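Long-range contacts in lipid II:glycine glycyltransferase (Staphylococcus aureus, PDB 6SNR), which probably attaches the first glycine of the pentaglycine interpeptide bridge to the lysine of lipid II, using glycyl-tRNA as donor: residues 120-131 against 384-392; 51-59 against 70-78. All blocks are in the same frame, centred on the assembly; numbering follows the deposited sequence.

Contact 1: residues 120-131 against 384-392; sequences LQNLKALGFKHK and KIGEFDYIL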
loop_
_atom_site.group_PDB
_atom_site.type_symbol
_atom_site.label_atom_id
_atom_site.label_comp_id
_atom_site.label_asym_id
_atom_site.label_seq_id
_atom_site.Cartn_x
_atom_site.Cartn_y
_atom_site.Cartn_z
ATOM N N LEU A 120 -3.667 -19.490 -18.208
ATOM C CA LEU A 120 -5.010 -19.630 -18.717
ATOM C C LEU A 120 -5.195 -21.003 -19.329
ATOM O O LEU A 120 -6.202 -21.650 -19.066
ATOM C CB LEU A 120 -5.295 -18.540 -19.770
ATOM C CG LEU A 120 -5.426 -17.138 -19.163
ATOM C CD1 LEU A 120 -5.227 -16.035 -20.218
ATOM C CD2 LEU A 120 -6.764 -16.979 -18.511
ATOM N N GLN A 121 -4.223 -21.433 -20.139
ATOM C CA GLN A 121 -4.338 -22.702 -20.891
ATOM C C GLN A 121 -4.361 -23.883 -19.938
ATOM O O GLN A 121 -5.244 -24.784 -20.017
ATOM C CB GLN A 121 -3.185 -22.839 -21.896
ATOM C CG GLN A 121 -3.346 -21.889 -23.082
ATOM C CD GLN A 121 -2.376 -22.142 -24.236
ATOM O OE1 GLN A 121 -1.556 -23.056 -24.198
ATOM N NE2 GLN A 121 -2.494 -21.331 -25.288
ATOM N N ASN A 122 -3.437 -23.846 -18.984
ATOM C CA ASN A 122 -3.193 -24.975 -18.098
ATOM C C ASN A 122 -4.293 -25.094 -17.061
ATOM O O ASN A 122 -4.694 -26.211 -16.689
ATOM C CB ASN A 122 -1.799 -24.860 -17.414
ATOM C CG ASN A 122 -0.613 -25.084 -18.382
ATOM O OD1 ASN A 122 -0.770 -25.600 -19.510
ATOM N ND2 ASN A 122 0.571 -24.662 -17.958
ATOM N N LEU A 123 -4.811 -23.958 -16.599
ATOM C CA LEU A 123 -5.964 -23.982 -15.698
ATOM C C LEU A 123 -7.231 -24.495 -16.404
ATOM O O LEU A 123 -7.990 -25.282 -15.847
ATOM C CB LEU A 123 -6.208 -22.601 -15.045
ATOM C CG LEU A 123 -5.124 -22.156 -14.045
ATOM C CD1 LEU A 123 -5.310 -20.696 -13.712
ATOM C CD2 LEU A 123 -5.189 -23.007 -12.775
ATOM N N LYS A 124 -7.422 -24.057 -17.644
ATOM C CA LYS A 124 -8.542 -24.518 -18.451
ATOM C C LYS A 124 -8.489 -26.035 -18.639
ATOM O O LYS A 124 -9.480 -26.701 -18.448
ATOM C CB LYS A 124 -8.593 -23.778 -19.787
ATOM C CG LYS A 124 -9.820 -24.124 -20.597
ATOM C CD LYS A 124 -9.831 -23.424 -21.942
ATOM C CE LYS A 124 -11.219 -23.538 -22.566
ATOM N NZ LYS A 124 -11.236 -22.899 -23.913
ATOM N N ALA A 125 -7.317 -26.560 -18.963
ATOM C CA ALA A 125 -7.117 -27.992 -19.155
ATOM C C ALA A 125 -7.381 -28.819 -17.905
ATOM O O ALA A 125 -7.861 -29.960 -17.987
ATOM C CB ALA A 125 -5.717 -28.249 -19.682
ATOM N N LEU A 126 -7.111 -28.241 -16.733
ATOM C CA LEU A 126 -7.396 -28.918 -15.475
ATOM C C LEU A 126 -8.860 -28.822 -15.001
ATOM O O LEU A 126 -9.199 -29.371 -13.967
ATOM C CB LEU A 126 -6.466 -28.359 -14.374
ATOM C CG LEU A 126 -4.978 -28.720 -14.472
ATOM C CD1 LEU A 126 -4.158 -27.869 -13.521
ATOM C CD2 LEU A 126 -4.764 -30.192 -14.169
ATOM N N GLY A 127 -9.716 -28.076 -15.693
ATOM C CA GLY A 127 -11.109 -28.015 -15.347
ATOM C C GLY A 127 -11.608 -26.773 -14.617
ATOM O O GLY A 127 -12.785 -26.695 -14.249
ATOM N N PHE A 128 -10.727 -25.788 -14.429
ATOM C CA PHE A 128 -11.126 -24.538 -13.807
ATOM C C PHE A 128 -11.958 -23.704 -14.779
ATOM O O PHE A 128 -11.682 -23.690 -15.981
ATOM C CB PHE A 128 -9.929 -23.652 -13.461
ATOM C CG PHE A 128 -9.206 -24.036 -12.182
ATOM C CD1 PHE A 128 -9.569 -23.466 -10.988
ATOM C CD2 PHE A 128 -8.124 -24.912 -12.198
ATOM C CE1 PHE A 128 -8.890 -23.798 -9.798
ATOM C CE2 PHE A 128 -7.462 -25.253 -11.020
ATOM C CZ PHE A 128 -7.846 -24.701 -9.830
ATOM N N LYS A 129 -12.963 -23.064 -14.242
ATOM C CA LYS A 129 -13.804 -22.110 -14.986
ATOM C C LYS A 129 -13.413 -20.679 -14.623
ATOM O O LYS A 129 -13.207 -20.330 -13.461
ATOM C CB LYS A 129 -15.270 -22.355 -14.694
ATOM C CG LYS A 129 -15.682 -23.830 -14.811
ATOM C CD LYS A 129 -15.336 -24.467 -16.152
ATOM C CE LYS A 129 -15.601 -25.962 -16.133
ATOM N NZ LYS A 129 -15.107 -26.605 -17.380
ATOM N N HIS A 130 -13.331 -19.836 -15.644
ATOM C CA HIS A 130 -12.928 -18.438 -15.481
ATOM C C HIS A 130 -14.098 -17.507 -15.280
ATOM O O HIS A 130 -15.140 -17.661 -15.962
ATOM C CB HIS A 130 -12.184 -18.034 -16.741
ATOM C CG HIS A 130 -11.523 -16.691 -16.686
ATOM N ND1 HIS A 130 -11.603 -15.785 -17.732
ATOM C CD2 HIS A 130 -10.710 -16.111 -15.758
ATOM C CE1 HIS A 130 -10.862 -14.722 -17.456
ATOM N NE2 HIS A 130 -10.318 -14.890 -16.256
ATOM N N LYS A 131 -13.944 -16.508 -14.389
ATOM C CA LYS A 131 -15.014 -15.546 -14.081
ATOM C C LYS A 131 -15.082 -14.478 -15.186
ATOM O O LYS A 131 -16.054 -13.704 -15.209
ATOM C CB LYS A 131 -14.797 -14.809 -12.739
ATOM C CG LYS A 131 -15.083 -15.613 -11.506
ATOM C CD LYS A 131 -16.547 -15.914 -11.360
ATOM C CE LYS A 131 -16.829 -16.456 -9.971
ATOM N NZ LYS A 131 -18.199 -16.929 -9.830
ATOM N N LYS A 384 -4.572 -8.487 -14.180
ATOM C CA LYS A 384 -4.350 -9.861 -13.783
ATOM C C LYS A 384 -5.272 -10.795 -14.561
ATOM O O LYS A 384 -6.284 -10.368 -15.141
ATOM C CB LYS A 384 -4.640 -9.996 -12.285
ATOM C CG LYS A 384 -3.601 -9.398 -11.325
ATOM C CD LYS A 384 -3.170 -7.981 -11.457
ATOM C CE LYS A 384 -2.691 -7.398 -10.115
ATOM N NZ LYS A 384 -1.241 -7.454 -9.907
ATOM N N ILE A 385 -4.935 -12.070 -14.564
ATOM C CA ILE A 385 -5.742 -13.039 -15.320
ATOM C C ILE A 385 -7.122 -13.241 -14.714
ATOM O O ILE A 385 -8.066 -13.616 -15.428
ATOM C CB ILE A 385 -4.979 -14.378 -15.477
ATOM C CG1 ILE A 385 -4.524 -14.976 -14.144
ATOM C CG2 ILE A 385 -3.793 -14.169 -16.390
ATOM C CD1 ILE A 385 -4.054 -16.432 -14.269
ATOM N N GLY A 386 -7.282 -13.005 -13.399
ATOM C CA GLY A 386 -8.565 -13.065 -12.761
ATOM C C GLY A 386 -8.806 -14.261 -11.853
ATOM O O GLY A 386 -7.883 -14.783 -11.273
ATOM N N GLU A 387 -10.077 -14.606 -11.713
ATOM C CA GLU A 387 -10.587 -15.550 -10.737
ATOM C C GLU A 387 -11.039 -16.814 -11.440
ATOM O O GLU A 387 -11.691 -16.742 -12.493
ATOM C CB GLU A 387 -11.726 -14.910 -9.946
ATOM C CG GLU A 387 -12.208 -15.728 -8.762
ATOM C CD GLU A 387 -13.204 -14.948 -7.963
ATOM O OE1 GLU A 387 -12.821 -13.973 -7.267
ATOM O OE2 GLU A 387 -14.384 -15.303 -7.976
ATOM N N PHE A 388 -10.698 -17.981 -10.873
ATOM C CA PHE A 388 -11.013 -19.272 -11.468
ATOM C C PHE A 388 -11.561 -20.198 -10.383
ATOM O O PHE A 388 -11.082 -20.196 -9.247
ATOM C CB PHE A 388 -9.734 -19.943 -12.004
ATOM C CG PHE A 388 -8.990 -19.136 -13.047
ATOM C CD1 PHE A 388 -8.181 -18.087 -12.683
ATOM C CD2 PHE A 388 -9.097 -19.453 -14.403
ATOM C CE1 PHE A 388 -7.545 -17.332 -13.628
ATOM C CE2 PHE A 388 -8.412 -18.711 -15.356
ATOM C CZ PHE A 388 -7.646 -17.644 -14.963
ATOM N N ASP A 389 -12.535 -21.042 -10.751
ATOM C CA ASP A 389 -13.154 -21.958 -9.807
ATOM C C ASP A 389 -13.044 -23.383 -10.335
ATOM O O ASP A 389 -13.342 -23.632 -11.500
ATOM C CB ASP A 389 -14.618 -21.627 -9.578
ATOM C CG ASP A 389 -14.820 -20.283 -8.947
ATOM O OD1 ASP A 389 -14.322 -20.125 -7.823
ATOM O OD2 ASP A 389 -15.529 -19.429 -9.530
ATOM N N TYR A 390 -12.587 -24.297 -9.483
ATOM C CA TYR A 390 -12.645 -25.742 -9.757
ATOM C C TYR A 390 -13.867 -26.206 -8.989
ATOM O O TYR A 390 -13.908 -26.209 -7.756
ATOM C CB TYR A 390 -11.376 -26.467 -9.338
ATOM C CG TYR A 390 -11.410 -27.925 -9.717
ATOM C CD1 TYR A 390 -12.023 -28.841 -8.886
ATOM C CD2 TYR A 390 -10.834 -28.380 -10.901
ATOM C CE1 TYR A 390 -12.078 -30.179 -9.236
ATOM C CE2 TYR A 390 -10.870 -29.734 -11.240
ATOM C CZ TYR A 390 -11.513 -30.613 -10.397
ATOM O OH TYR A 390 -11.566 -31.971 -10.699
ATOM N N ILE A 391 -14.953 -26.542 -9.718
ATOM C CA ILE A 391 -16.236 -26.688 -9.089
ATOM C C ILE A 391 -16.400 -28.138 -8.590
ATOM O O ILE A 391 -16.209 -29.082 -9.375
ATOM C CB ILE A 391 -17.412 -26.308 -10.052
ATOM C CG1 ILE A 391 -17.296 -24.830 -10.428
ATOM C CG2 ILE A 391 -18.761 -26.615 -9.413
ATOM C CD1 ILE A 391 -18.130 -24.433 -11.639
ATOM N N LEU A 392 -16.756 -28.271 -7.318
ATOM C CA LEU A 392 -16.933 -29.563 -6.646
ATOM C C LEU A 392 -18.384 -29.958 -6.507
ATOM O O LEU A 392 -18.715 -31.149 -6.480
ATOM C CB LEU A 392 -16.268 -29.537 -5.260
ATOM C CG LEU A 392 -14.773 -29.311 -5.325
ATOM C CD1 LEU A 392 -14.215 -28.986 -3.950
ATOM C CD2 LEU A 392 -14.027 -30.450 -5.995
HETATM O O HOH W 1 -14.829 -26.951 -12.500
HETATM O O HOH W 2 -15.384 -18.907 -12.214
#
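The phenyl ring of F388 lies between helix 117-125 and the imidazole of H130. F388 CB rests against F128 CD1 at 3.7 Å, the two side chains crossing at about a right angle. With CG anti to the carbonyl carbon (chi1 -59°), the ring is carried against the helix, where L123 CD1 stands 3.8 Å from the ring centroid, squarely on the normal, in a CH-pi contact. H130 CD2 covers the opposite face, displaced toward the rim and nearest to CE2 and CZ. At the far end of the ring, CZ meets L120 CD2 at 3.7 Å, the methyl lying in the ring plane. H130 itself is fixed by NE2, which donates a 2.7 Å bond to I385 O, an acceptor somewhat out of the imidazole plane.

These side chains pack at one end of a mixed sheet, in which 129-130 is the edge strand and pairs antiparallel with 388-391. K129 and D389 form the hydrogen-bonded pair, H130 and F388 the non-hydrogen-bonded one, and K131 N extends the pairing to E387 O. The chain enters the strand through a Schellman motif closed by G127, whose positive phi turns it off the helix. Just beyond, Y390 directs its ring edge at the face of F128, planes at 69°, while Y390 CB sits over that same ring. L126 O lies in the plane of the Y390 ring, 3.2 Å from CE2.

On the side of D389, K131 runs alongside E387, bending at chi2 so that its CE comes 3.3 Å from D389 OD2. The resulting K131-D389 salt bridge is long, and K131 NZ has a further salt bridge to E401. K106 bridges to both E387 and D389, which probably helps keep the two buried carboxylates charged; D389 OD2 also hydrogen-bonds Y397 OH. One water donates to both K129 O and D389 OD2.

Contact 2: residues 51-59 against 70-78; sequences VQGVAQLLF and CYISRGFVV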
loop_
_atom_site.group_PDB
_atom_site.type_symbol
_atom_site.label_atom_id
_atom_site.label_comp_id
_atom_site.label_asym_id
_atom_site.label_seq_id
_atom_site.Cartn_x
_atom_site.Cartn_y
_atom_site.Cartn_z
ATOM N N VAL A 51 11.041 -27.500 -2.460
ATOM C CA VAL A 51 9.647 -27.097 -2.730
ATOM C C VAL A 51 9.533 -26.452 -4.129
ATOM O O VAL A 51 10.374 -25.612 -4.505
ATOM C CB VAL A 51 9.179 -26.081 -1.667
ATOM C CG1 VAL A 51 7.755 -25.547 -1.967
ATOM C CG2 VAL A 51 9.251 -26.665 -0.255
ATOM N N GLN A 52 8.501 -26.814 -4.891
ATOM C CA GLN A 52 8.223 -26.203 -6.217
ATOM C C GLN A 52 6.913 -25.393 -6.219
ATOM O O GLN A 52 6.686 -24.590 -7.138
ATOM C CB GLN A 52 8.220 -27.243 -7.348
ATOM C CG GLN A 52 9.588 -27.862 -7.638
ATOM C CD GLN A 52 9.550 -28.776 -8.850
ATOM O OE1 GLN A 52 8.702 -28.630 -9.741
ATOM N NE2 GLN A 52 10.470 -29.736 -8.895
ATOM N N GLY A 53 6.061 -25.572 -5.212
ATOM C CA GLY A 53 4.833 -24.726 -5.097
ATOM C C GLY A 53 4.172 -24.900 -3.750
ATOM O O GLY A 53 4.296 -25.959 -3.126
ATOM N N VAL A 54 3.437 -23.875 -3.300
ATOM C CA VAL A 54 2.679 -23.927 -2.076
ATOM C C VAL A 54 1.355 -23.250 -2.254
ATOM O O VAL A 54 1.132 -22.557 -3.275
ATOM C CB VAL A 54 3.417 -23.227 -0.909
ATOM C CG1 VAL A 54 4.797 -23.831 -0.739
ATOM C CG2 VAL A 54 3.533 -21.720 -1.176
ATOM N N ALA A 55 0.485 -23.459 -1.301
ATOM C CA ALA A 55 -0.780 -22.739 -1.263
ATOM C C ALA A 55 -1.347 -22.760 0.138
ATOM O O ALA A 55 -1.219 -23.740 0.879
ATOM C CB ALA A 55 -1.753 -23.315 -2.293
ATOM N N GLN A 56 -1.935 -21.648 0.528
ATOM C CA GLN A 56 -2.673 -21.502 1.725
ATOM C C GLN A 56 -4.167 -21.401 1.377
ATOM O O GLN A 56 -4.594 -20.540 0.618
ATOM C CB GLN A 56 -2.244 -20.224 2.439
ATOM C CG GLN A 56 -2.953 -20.003 3.701
ATOM C CD GLN A 56 -2.288 -18.936 4.506
ATOM O OE1 GLN A 56 -2.422 -17.734 4.214
ATOM N NE2 GLN A 56 -1.545 -19.359 5.486
ATOM N N LEU A 57 -4.929 -22.341 1.883
ATOM C CA LEU A 57 -6.376 -22.477 1.633
ATOM C C LEU A 57 -7.131 -21.914 2.777
ATOM O O LEU A 57 -6.874 -22.268 3.955
ATOM C CB LEU A 57 -6.734 -23.995 1.482
ATOM C CG LEU A 57 -6.302 -24.765 0.242
ATOM C CD1 LEU A 57 -4.858 -24.690 -0.155
ATOM C CD2 LEU A 57 -6.727 -26.235 0.437
ATOM N N LEU A 58 -8.092 -21.028 2.521
ATOM C CA LEU A 58 -8.943 -20.511 3.539
ATOM C C LEU A 58 -10.323 -21.091 3.313
ATOM O O LEU A 58 -10.871 -21.029 2.215
ATOM C CB LEU A 58 -9.041 -18.975 3.499
ATOM C CG LEU A 58 -7.710 -18.293 3.849
ATOM C CD1 LEU A 58 -7.789 -16.769 3.641
ATOM C CD2 LEU A 58 -7.344 -18.593 5.279
ATOM N N PHE A 59 -10.900 -21.591 4.384
ATOM C CA PHE A 59 -12.286 -22.104 4.370
ATOM C C PHE A 59 -13.247 -21.304 5.213
ATOM O O PHE A 59 -12.910 -20.866 6.333
ATOM C CB PHE A 59 -12.275 -23.580 4.929
ATOM C CG PHE A 59 -11.599 -24.543 4.042
ATOM C CD1 PHE A 59 -12.267 -25.243 3.073
ATOM C CD2 PHE A 59 -10.247 -24.830 4.186
ATOM C CE1 PHE A 59 -11.624 -26.132 2.253
ATOM C CE2 PHE A 59 -9.605 -25.699 3.360
ATOM C CZ PHE A 59 -10.273 -26.382 2.373
ATOM N N CYS A 70 -13.751 -23.047 -0.392
ATOM C CA CYS A 70 -12.278 -23.097 -0.332
ATOM C C CYS A 70 -11.734 -21.951 -1.158
ATOM O O CYS A 70 -11.832 -21.949 -2.392
ATOM C CB CYS A 70 -11.737 -24.433 -0.860
ATOM S SG CYS A 70 -9.933 -24.562 -0.827
ATOM N N TYR A 71 -11.125 -20.955 -0.500
ATOM C CA TYR A 71 -10.607 -19.810 -1.225
ATOM C C TYR A 71 -9.094 -19.711 -1.024
ATOM O O TYR A 71 -8.631 -19.542 0.126
ATOM C CB TYR A 71 -11.317 -18.548 -0.758
ATOM C CG TYR A 71 -10.867 -17.245 -1.405
ATOM C CD1 TYR A 71 -10.416 -17.188 -2.723
ATOM C CD2 TYR A 71 -10.811 -16.083 -0.629
ATOM C CE1 TYR A 71 -9.951 -15.995 -3.289
ATOM C CE2 TYR A 71 -10.355 -14.880 -1.187
ATOM C CZ TYR A 71 -9.957 -14.849 -2.514
ATOM O OH TYR A 71 -9.465 -13.644 -3.030
ATOM N N ILE A 72 -8.375 -19.844 -2.111
ATOM C CA ILE A 72 -6.897 -19.778 -2.152
ATOM C C ILE A 72 -6.555 -18.372 -2.607
ATOM O O ILE A 72 -6.285 -18.132 -3.786
ATOM C CB ILE A 72 -6.253 -20.848 -3.049
ATOM C CG1 ILE A 72 -6.796 -22.254 -2.690
ATOM C CG2 ILE A 72 -4.718 -20.806 -2.951
ATOM C CD1 ILE A 72 -6.182 -23.415 -3.425
ATOM N N SER A 73 -6.579 -17.444 -1.654
ATOM C CA SER A 73 -6.548 -15.972 -1.993
ATOM C C SER A 73 -5.150 -15.565 -2.458
ATOM O O SER A 73 -4.149 -15.630 -1.700
ATOM C CB SER A 73 -6.978 -15.121 -0.776
ATOM O OG SER A 73 -6.219 -15.406 0.424
ATOM N N ARG A 74 -5.050 -15.163 -3.736
ATOM C CA ARG A 74 -3.783 -14.883 -4.415
ATOM C C ARG A 74 -2.795 -16.076 -4.477
ATOM O O ARG A 74 -1.608 -15.909 -4.659
ATOM C CB ARG A 74 -3.117 -13.623 -3.835
ATOM C CG ARG A 74 -3.923 -12.343 -4.106
ATOM C CD ARG A 74 -3.659 -11.885 -5.491
ATOM N NE ARG A 74 -4.273 -10.579 -5.797
ATOM C CZ ARG A 74 -5.137 -10.341 -6.784
ATOM N NH1 ARG A 74 -5.580 -11.319 -7.565
ATOM N NH2 ARG A 74 -5.517 -9.051 -6.975
ATOM N N GLY A 75 -3.341 -17.290 -4.407
ATOM C CA GLY A 75 -2.617 -18.516 -4.772
ATOM C C GLY A 75 -3.244 -19.158 -5.985
ATOM O O GLY A 75 -4.134 -18.544 -6.606
ATOM N N PHE A 76 -2.811 -20.375 -6.362
ATOM C CA PHE A 76 -1.609 -21.029 -5.844
ATOM C C PHE A 76 -0.319 -20.238 -6.097
ATOM O O PHE A 76 -0.199 -19.479 -7.074
ATOM C CB PHE A 76 -1.371 -22.371 -6.556
ATOM C CG PHE A 76 -2.585 -23.263 -6.732
ATOM C CD1 PHE A 76 -3.095 -24.017 -5.678
ATOM C CD2 PHE A 76 -3.194 -23.370 -7.971
ATOM C CE1 PHE A 76 -4.138 -24.888 -5.859
ATOM C CE2 PHE A 76 -4.251 -24.239 -8.167
ATOM C CZ PHE A 76 -4.717 -25.008 -7.117
ATOM N N VAL A 77 0.672 -20.442 -5.247
ATOM C CA VAL A 77 2.002 -19.832 -5.384
ATOM C C VAL A 77 2.918 -20.840 -6.069
ATOM O O VAL A 77 3.528 -21.727 -5.436
ATOM C CB VAL A 77 2.555 -19.331 -4.059
ATOM C CG1 VAL A 77 3.901 -18.656 -4.284
ATOM C CG2 VAL A 77 1.582 -18.372 -3.391
ATOM N N VAL A 78 2.962 -20.708 -7.388
ATOM C CA VAL A 78 3.598 -21.673 -8.274
ATOM C C VAL A 78 3.865 -21.005 -9.620
ATOM O O VAL A 78 3.200 -20.072 -9.974
ATOM C CB VAL A 78 2.747 -22.949 -8.443
ATOM C CG1 VAL A 78 1.461 -22.741 -9.238
ATOM C CG2 VAL A 78 3.572 -24.067 -9.057
HETATM O O HOH W 3 -6.357 -18.535 0.960
#
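L57 and I72 lie side by side and point the same way, with L57 CD1 3.8 Å from I72 CD1. The other methyl of L57, CD2, turns to C70 SG, which L57 CG also touches. C70 holds its sulfur anti to the backbone N (chi1 180°), and this brings SG beside the ring of F59, 4.3 Å from the centroid and oblique to the face, as a sulfur-aromatic contact; C70 CB approaches CE1 of the same ring more closely. Farther along, A55 CB touches I72 CG2 and meets the F76 ring at its edge, 3.7 Å from CD1. Helix 83-99 packs on this side, reaching F59, F76 and V78.

The two segments are the arms of an antiparallel beta hairpin, but they pair in two separate sections. L58 and Y71 form one hydrogen-bonded pair, and V54 and V77 the other. Between them strand 68-78 leaves its partner through a type II turn from I72 to G75, closed by G75 N to I72 O and followed by a cis peptide before F76, so the register shifts by two residues. Of the flanking bonds, Y71 N to L58 O is short and almost straight (2.7 Å, 178°), whereas L58 N approaches Y71 O from well above the carbonyl plane.

A water bridges the parting of the strands: it accepts from S73 N at 2.8 Å and lies close to both Q56 O and Y71 O. L58 CD1 lies 3.8 Å from S73 OG, a hydroxyl hydrogen-bonded to L24 O. Beyond it, the phenol of Y71 reaches D108 and Q143, while D108 also accepts a hydrogen bond from R74 N.

Contacts 1 and 2 belong to the same mixed sheet, their centres about 14 Å apart. Contact 2 lies within the run of strands 39-47, 50-61 and 68-78, whereas contact 1 closes the sheet at its 129-130 end; strand 102-107 stands between them, beside both 68-78 and 388-391. The two meet directly where F128 CZ packs 4.0 Å from F76 CE2. Helix 83-99 further connects them, touching L126 of contact 1 and F59, F76 and V78 of contact 2. Along the chain they follow in series, but contact 1 draws the C-terminal strand 388-391 back into a sheet otherwise built from the N-terminal part of the chain.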